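Local structure of aromatic-L-amino-acid decarboxylase (Catharanthus roseus, 6EEW) at residues L194-G198 with M241-D245; D411-E415 with F427-V433; K444-L449 with L492-L496. The protein catalyses the pyridoxal-phosphate-dependent decarboxylation of L-tryptophan to tryptamine and of 5-hydroxy-L-tryptophan to serotonin, working as a homodimer. All blocks are in the same frame, centred on the assembly; numbering follows the deposited sequence.

How the contacts relate
Contact 1 comes first along the chain and belongs to the large mixed sheet of the cofactor-binding fold, where helix 235-247 lies on strand 194-199. Contacts 2 and 3 follow in that order in the smaller C-terminal region: contact 2 pairs the strands 414-416 and 424-429 of a four-stranded antiparallel sheet, and contact 3 joins helices 438-451 and 479-496. Their centres are about 13 Å apart, and a salt bridge from Arg413 NH1 to Asp494 OD1 (2.8 Å) ties hairpin and helices into one packed unit. Contact 1 is remote, its centre about 39 Å from that of contact 2 and about 44 Å from that of contact 3. All three lie away from the tryptophan-binding pocket and the cofactor lysine.

Contact 1. Residues L194-G198 with M241-D245; sequences LVCYG and MVEDD
Tyr197 reaches from strand 194-199 toward helix 235-247 and gives its phenolic proton to Asp245, with Tyr197 OH only 2.5 Å from Asp245 OD2. The two side chains arrive from opposite directions, and their flat groups are turned 37° against each other. OD2 is met on its anti side, 16° out of the carboxylate plane, while it sits at the edge of the phenol ring. The ring itself is held between two valines: CG1 of Val195 lies 3.5 Å above one face, near the rim, and CG2 of Val242 makes a CH-pi contact with the opposite face, 4.2 Å from the ring centroid. This branch of Val242 is anti to its own carbonyl carbon, which aims it at the phenol. The setting is a beta-alpha-beta crossover of the aminotransferase-type fold: helix 235-247 links the parallel strands 220-223 and 251-258 and packs over strand 194-199, which stands between them in the sheet; segment 241-245 runs antiparallel to 194-198, their axes at 170°. Replacing Tyr197 by a phenylalanine would probably leave Asp245 OD2 without its hydroxyl donor and dependent on its salt bridge to Arg221. At the ring's edge, Tyr197 CD2 is 4.3 Å from Met241 CE, a looser apolar contact.

Contact 2. Residues D411-E415 with F427-V433; sequences DSRFE and FRLKPDV
The carbonyl oxygen of Arg413 is approached by three groups of segment 427-433. Lys430 N gives Arg413 O a short, nearly straight hydrogen bond (2.6 Å, 168° at the hydrogen), Leu429 CA adds a CA-H...O contact, and Val433 CG1 packs against the same oxygen at 3.2 Å. This bond closes the open end of a beta hairpin, in which strand 414-416 is the edge strand of a four-stranded antiparallel sheet and 424-429 its neighbour. Further in, Glu415 and Arg428 are a hydrogen-bonded pair: Glu415 N reaches Arg428 O at 2.9 Å, and Arg428 N returns a bond to Glu415 O. Their side chains lie alongside each other on one sheet face. In Glu415, CG sits between the backbone N and the carbonyl carbon (chi1 82°), which brings CG to 3.6 Å from Arg428 CG. The salt bridge follows, Arg428 NH1 standing 2.7 Å from Glu415 OE2; the acceptor lies in the guanidinium plane, whereas the nitrogen comes from above the carboxylate, 50° out of its plane. Phe414 and Leu429, a non-hydrogen-bonded pair, diverge at CB, yet their ends meet again: Leu429 CD2 rests over the centre of the Phe414 ring, 3.5 Å from its centroid.

Contact 3. Residues K444-L449 with L492-L496; sequences KLLDML and LTDDL
Helix segments 444-449 and 492-496 cross at 126° between their N-to-C directions, with their axes 10.2 Å apart at closest approach and Leu445 and Thr493 bringing their CA atoms to 6.7 Å. That separation is filled mainly by aliphatic side chains. Leu492 points its branches between Leu445, Met448 and Leu449. Leu492 CD1 meets Leu449 CD2 at 3.4 Å, tighter than usual for two methyl carbons, while on the other branch Leu492 CD2 lies 3.9 Å from Met448 CE. The side chains of Met448 and Leu492 run antiparallel alongside each other. Met448 has its bend at the last torsion (chi3 64°), which turns CE toward Leu492 instead of continuing the extended line of the side chain. Both helices belong to the C-terminal region, an alpha+beta arrangement in which they pack on the four-stranded antiparallel sheet; Leu445 and Leu449 also touch Leu468 of strand 465-471. Leu445 carries CG anti to its backbone N (chi1 178°), and from there CD1 comes to 3.8 Å from Leu492 CB. The same methyl packs against OG1 of Thr493, a hydroxyl whose hydrogen bond is to the carbonyl oxygen of Ile489 one helical turn earlier. Toward the exposed side, Leu496 CD1 lies against the aliphatic part of Lys444, 3.6 Å from Lys444 CG, and more loosely against Met448 SD at 4.2 Å.

Contact 1. Residues L194-G198 with M241-D245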
# COMPACT_ATOMS: atom_id res chain seq x y z
N LEU A 194 7.56 -6.37 27.02
CA LEU A 194 7.61 -7.18 25.80
C LEU A 194 8.89 -6.89 25.02
O LEU A 194 9.17 -5.74 24.67
CB LEU A 194 6.38 -6.89 24.95
CG LEU A 194 5.06 -6.94 25.73
CD1 LEU A 194 3.86 -6.84 24.79
CD2 LEU A 194 4.96 -8.19 26.60
N VAL A 195 9.65 -7.94 24.73
CA VAL A 195 10.94 -7.82 24.05
C VAL A 195 10.83 -8.42 22.66
O VAL A 195 10.26 -9.51 22.48
CB VAL A 195 12.07 -8.49 24.85
CG1 VAL A 195 13.40 -8.35 24.11
CG2 VAL A 195 12.14 -7.88 26.23
N CYS A 196 11.38 -7.71 21.68
CA CYS A 196 11.44 -8.18 20.30
C CYS A 196 12.90 -8.43 19.95
O CYS A 196 13.78 -7.70 20.40
CB CYS A 196 10.85 -7.16 19.33
SG CYS A 196 9.09 -6.84 19.51
N TYR A 197 13.14 -9.47 19.13
CA TYR A 197 14.48 -9.90 18.76
C TYR A 197 14.62 -9.90 17.24
O TYR A 197 13.70 -10.31 16.52
CB TYR A 197 14.77 -11.30 19.32
CG TYR A 197 14.54 -11.46 20.81
CD1 TYR A 197 13.30 -11.83 21.31
CD2 TYR A 197 15.57 -11.25 21.72
CE1 TYR A 197 13.09 -11.98 22.68
CE2 TYR A 197 15.37 -11.39 23.09
CZ TYR A 197 14.13 -11.76 23.56
OH TYR A 197 13.94 -11.90 24.92
N GLY A 198 15.75 -9.38 16.75
CA GLY A 198 16.06 -9.45 15.33
C GLY A 198 17.55 -9.49 15.11
O GLY A 198 18.33 -8.97 15.92
N MET A 241 20.30 -14.89 25.13
CA MET A 241 19.60 -13.61 25.27
C MET A 241 18.20 -13.80 25.84
O MET A 241 17.78 -13.08 26.75
CB MET A 241 19.55 -12.88 23.92
CG MET A 241 20.92 -12.48 23.37
SD MET A 241 20.84 -11.85 21.67
CE MET A 241 19.82 -10.38 21.90
N VAL A 242 17.45 -14.75 25.29
CA VAL A 242 16.07 -14.96 25.74
C VAL A 242 16.05 -15.36 27.21
O VAL A 242 15.21 -14.87 27.98
CB VAL A 242 15.38 -16.03 24.86
CG1 VAL A 242 14.02 -16.39 25.45
CG2 VAL A 242 15.23 -15.53 23.42
N GLU A 243 16.96 -16.23 27.63
CA GLU A 243 16.92 -16.69 29.01
C GLU A 243 17.35 -15.59 29.98
O GLU A 243 16.83 -15.51 31.10
CB GLU A 243 17.76 -17.95 29.16
CG GLU A 243 17.11 -19.14 28.44
CD GLU A 243 17.94 -20.41 28.48
OE1 GLU A 243 19.18 -20.32 28.59
OE2 GLU A 243 17.34 -21.51 28.37
N ASP A 244 18.28 -14.73 29.57
CA ASP A 244 18.61 -13.58 30.40
C ASP A 244 17.43 -12.63 30.50
O ASP A 244 17.16 -12.08 31.58
CB ASP A 244 19.86 -12.88 29.87
CG ASP A 244 21.12 -13.74 30.02
OD1 ASP A 244 21.07 -14.77 30.72
OD2 ASP A 244 22.17 -13.38 29.45
N ASP A 245 16.69 -12.45 29.40
CA ASP A 245 15.51 -11.58 29.46
C ASP A 245 14.45 -12.16 30.37
O ASP A 245 13.79 -11.42 31.12
CB ASP A 245 14.95 -11.37 28.06
CG ASP A 245 15.78 -10.42 27.25
OD1 ASP A 245 16.43 -9.54 27.86
OD2 ASP A 245 15.80 -10.55 26.01

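Contact 2. Residues D411-E415 with F427-V433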
# COMPACT_ATOMS: atom_id res chain seq x y z
N ASP A 411 40.43 -14.52 -10.18
CA ASP A 411 41.29 -13.34 -10.08
C ASP A 411 41.77 -13.21 -8.65
O ASP A 411 40.98 -12.93 -7.74
CB ASP A 411 40.57 -12.08 -10.54
CG ASP A 411 41.52 -10.90 -10.69
OD1 ASP A 411 42.46 -10.79 -9.87
OD2 ASP A 411 41.33 -10.09 -11.62
N SER A 412 43.07 -13.41 -8.45
CA SER A 412 43.67 -13.44 -7.12
C SER A 412 43.71 -12.06 -6.48
O SER A 412 44.07 -11.97 -5.29
CB SER A 412 45.08 -14.04 -7.20
OG SER A 412 45.86 -13.35 -8.16
N ARG A 413 43.42 -11.00 -7.23
CA ARG A 413 43.34 -9.67 -6.63
C ARG A 413 42.05 -9.49 -5.85
O ARG A 413 42.01 -8.71 -4.89
CB ARG A 413 43.43 -8.60 -7.72
CG ARG A 413 44.71 -8.65 -8.53
CD ARG A 413 44.65 -7.69 -9.71
NE ARG A 413 43.48 -7.92 -10.57
CZ ARG A 413 43.25 -7.28 -11.70
NH1 ARG A 413 44.10 -6.35 -12.13
NH2 ARG A 413 42.16 -7.55 -12.42
N PHE A 414 41.01 -10.23 -6.21
CA PHE A 414 39.70 -10.14 -5.59
C PHE A 414 39.48 -11.32 -4.65
O PHE A 414 40.19 -12.32 -4.69
CB PHE A 414 38.61 -10.13 -6.67
CG PHE A 414 38.65 -8.92 -7.56
CD1 PHE A 414 39.48 -8.88 -8.66
CD2 PHE A 414 37.81 -7.84 -7.32
CE1 PHE A 414 39.51 -7.77 -9.49
CE2 PHE A 414 37.83 -6.74 -8.15
CZ PHE A 414 38.68 -6.70 -9.23
N GLU A 415 38.47 -11.18 -3.80
CA GLU A 415 38.10 -12.23 -2.87
C GLU A 415 36.60 -12.20 -2.69
O GLU A 415 35.99 -11.12 -2.68
CB GLU A 415 38.82 -12.06 -1.52
CG GLU A 415 38.17 -11.06 -0.57
CD GLU A 415 38.86 -11.04 0.79
OE1 GLU A 415 40.00 -11.55 0.90
OE2 GLU A 415 38.26 -10.53 1.76
N PHE A 427 31.78 -9.25 -2.95
CA PHE A 427 33.19 -9.41 -3.29
C PHE A 427 33.96 -8.13 -3.00
O PHE A 427 33.38 -7.09 -2.68
CB PHE A 427 33.37 -9.83 -4.75
CG PHE A 427 32.92 -8.79 -5.74
CD1 PHE A 427 31.57 -8.54 -5.94
CD2 PHE A 427 33.85 -8.06 -6.47
CE1 PHE A 427 31.16 -7.59 -6.86
CE2 PHE A 427 33.45 -7.10 -7.39
CZ PHE A 427 32.10 -6.87 -7.58
N ARG A 428 35.29 -8.22 -3.08
CA ARG A 428 36.11 -7.03 -2.84
C ARG A 428 37.50 -7.27 -3.42
O ARG A 428 37.88 -8.39 -3.75
CB ARG A 428 36.17 -6.72 -1.34
CG ARG A 428 37.17 -7.59 -0.58
CD ARG A 428 36.96 -7.58 0.93
NE ARG A 428 37.74 -6.60 1.68
CZ ARG A 428 38.62 -6.92 2.62
NH1 ARG A 428 38.84 -8.20 2.93
NH2 ARG A 428 39.29 -5.97 3.26
N LEU A 429 38.26 -6.18 -3.55
CA LEU A 429 39.68 -6.28 -3.83
C LEU A 429 40.43 -6.61 -2.55
O LEU A 429 40.19 -5.99 -1.51
CB LEU A 429 40.20 -4.98 -4.43
CG LEU A 429 39.99 -4.77 -5.93
CD1 LEU A 429 40.23 -3.31 -6.30
CD2 LEU A 429 40.92 -5.68 -6.74
N LYS A 430 41.32 -7.59 -2.62
CA LYS A 430 42.08 -7.95 -1.43
C LYS A 430 42.90 -6.75 -0.95
O LYS A 430 43.33 -5.92 -1.75
CB LYS A 430 43.01 -9.13 -1.69
CG LYS A 430 42.33 -10.47 -1.82
CD LYS A 430 43.38 -11.57 -1.99
CE LYS A 430 42.76 -12.95 -1.98
NZ LYS A 430 43.78 -13.99 -2.29
N PRO A 431 43.14 -6.65 0.36
CA PRO A 431 43.90 -5.50 0.88
C PRO A 431 45.30 -5.35 0.30
O PRO A 431 45.80 -4.22 0.18
CB PRO A 431 43.95 -5.77 2.39
CG PRO A 431 43.40 -7.16 2.59
CD PRO A 431 42.50 -7.42 1.44
N ASP A 432 45.96 -6.45 -0.07
CA ASP A 432 47.36 -6.38 -0.49
C ASP A 432 47.53 -5.95 -1.95
O ASP A 432 48.68 -5.80 -2.39
CB ASP A 432 48.04 -7.73 -0.26
CG ASP A 432 47.34 -8.87 -1.00
OD1 ASP A 432 46.25 -8.63 -1.57
OD2 ASP A 432 47.88 -9.99 -1.01
N VAL A 433 46.45 -5.72 -2.69
CA VAL A 433 46.57 -5.34 -4.09
C VAL A 433 47.06 -3.91 -4.27
O VAL A 433 47.54 -3.56 -5.35
CB VAL A 433 45.23 -5.52 -4.83
CG1 VAL A 433 44.74 -6.96 -4.70
CG2 VAL A 433 44.20 -4.54 -4.30

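Contact 3. Residues K444-L449 with L492-L496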
# COMPACT_ATOMS: atom_id res chain seq x y z
N LYS A 444 36.73 3.46 -4.38
CA LYS A 444 37.09 4.07 -5.66
C LYS A 444 36.66 3.20 -6.83
O LYS A 444 36.15 3.71 -7.84
CB LYS A 444 38.60 4.31 -5.71
CG LYS A 444 39.09 5.01 -6.96
CD LYS A 444 38.25 6.25 -7.26
CE LYS A 444 38.97 7.17 -8.24
NZ LYS A 444 39.52 6.43 -9.41
N LEU A 445 36.84 1.88 -6.71
CA LEU A 445 36.40 1.00 -7.79
C LEU A 445 34.89 1.10 -7.99
O LEU A 445 34.41 1.22 -9.13
CB LEU A 445 36.80 -0.44 -7.49
CG LEU A 445 36.32 -1.43 -8.55
CD1 LEU A 445 36.94 -1.08 -9.90
CD2 LEU A 445 36.64 -2.86 -8.15
N LEU A 446 34.12 1.04 -6.90
CA LEU A 446 32.67 1.17 -7.02
C LEU A 446 32.28 2.50 -7.66
O LEU A 446 31.40 2.55 -8.54
CB LEU A 446 32.01 1.06 -5.64
CG LEU A 446 30.49 1.22 -5.66
CD1 LEU A 446 29.81 0.13 -6.48
CD2 LEU A 446 29.88 1.32 -4.26
N ASP A 447 32.93 3.59 -7.26
CA ASP A 447 32.58 4.89 -7.82
C ASP A 447 32.86 4.93 -9.31
O ASP A 447 32.05 5.42 -10.09
CB ASP A 447 33.30 6.01 -7.07
CG ASP A 447 32.58 7.35 -7.21
OD1 ASP A 447 32.41 7.83 -8.35
OD2 ASP A 447 32.16 7.91 -6.17
N MET A 448 34.04 4.44 -9.73
CA MET A 448 34.34 4.39 -11.16
C MET A 448 33.28 3.59 -11.91
O MET A 448 32.76 4.03 -12.95
CB MET A 448 35.73 3.79 -11.37
CG MET A 448 36.85 4.56 -10.70
SD MET A 448 38.44 3.71 -10.83
CE MET A 448 38.70 3.72 -12.61
N LEU A 449 32.95 2.41 -11.39
CA LEU A 449 31.95 1.57 -12.05
C LEU A 449 30.67 2.34 -12.28
O LEU A 449 30.17 2.44 -13.40
CB LEU A 449 31.68 0.32 -11.21
CG LEU A 449 32.79 -0.73 -11.21
CD1 LEU A 449 32.54 -1.72 -10.09
CD2 LEU A 449 32.85 -1.45 -12.55
N LEU A 492 38.55 -1.46 -15.09
CA LEU A 492 38.66 -0.37 -14.13
C LEU A 492 39.63 -0.71 -13.01
O LEU A 492 40.28 0.19 -12.46
CB LEU A 492 37.28 -0.03 -13.57
CG LEU A 492 36.29 0.50 -14.62
CD1 LEU A 492 34.95 0.87 -13.99
CD2 LEU A 492 36.90 1.67 -15.35
N THR A 493 39.76 -1.99 -12.67
CA THR A 493 40.76 -2.37 -11.68
C THR A 493 42.16 -2.20 -12.23
O THR A 493 43.05 -1.68 -11.54
CB THR A 493 40.53 -3.82 -11.24
OG1 THR A 493 39.23 -3.94 -10.64
CG2 THR A 493 41.59 -4.24 -10.23
N ASP A 494 42.38 -2.58 -13.50
CA ASP A 494 43.68 -2.34 -14.12
C ASP A 494 44.01 -0.85 -14.12
O ASP A 494 45.10 -0.45 -13.68
CB ASP A 494 43.69 -2.89 -15.55
CG ASP A 494 43.57 -4.41 -15.60
OD1 ASP A 494 43.85 -5.07 -14.57
OD2 ASP A 494 43.19 -4.94 -16.66
N ASP A 495 43.08 -0.02 -14.60
CA ASP A 495 43.29 1.42 -14.58
C ASP A 495 43.59 1.92 -13.18
O ASP A 495 44.38 2.84 -12.99
CB ASP A 495 42.07 2.15 -15.14
CG ASP A 495 41.96 2.05 -16.65
OD1 ASP A 495 42.88 1.50 -17.29
OD2 ASP A 495 40.94 2.53 -17.20
N LEU A 496 42.95 1.31 -12.17
CA LEU A 496 43.10 1.78 -10.80
C LEU A 496 44.44 1.39 -10.19
O LEU A 496 44.78 1.92 -9.12
CB LEU A 496 41.95 1.22 -9.96
CG LEU A 496 41.95 1.55 -8.47
CD1 LEU A 496 41.76 3.04 -8.28
CD2 LEU A 496 40.85 0.77 -7.76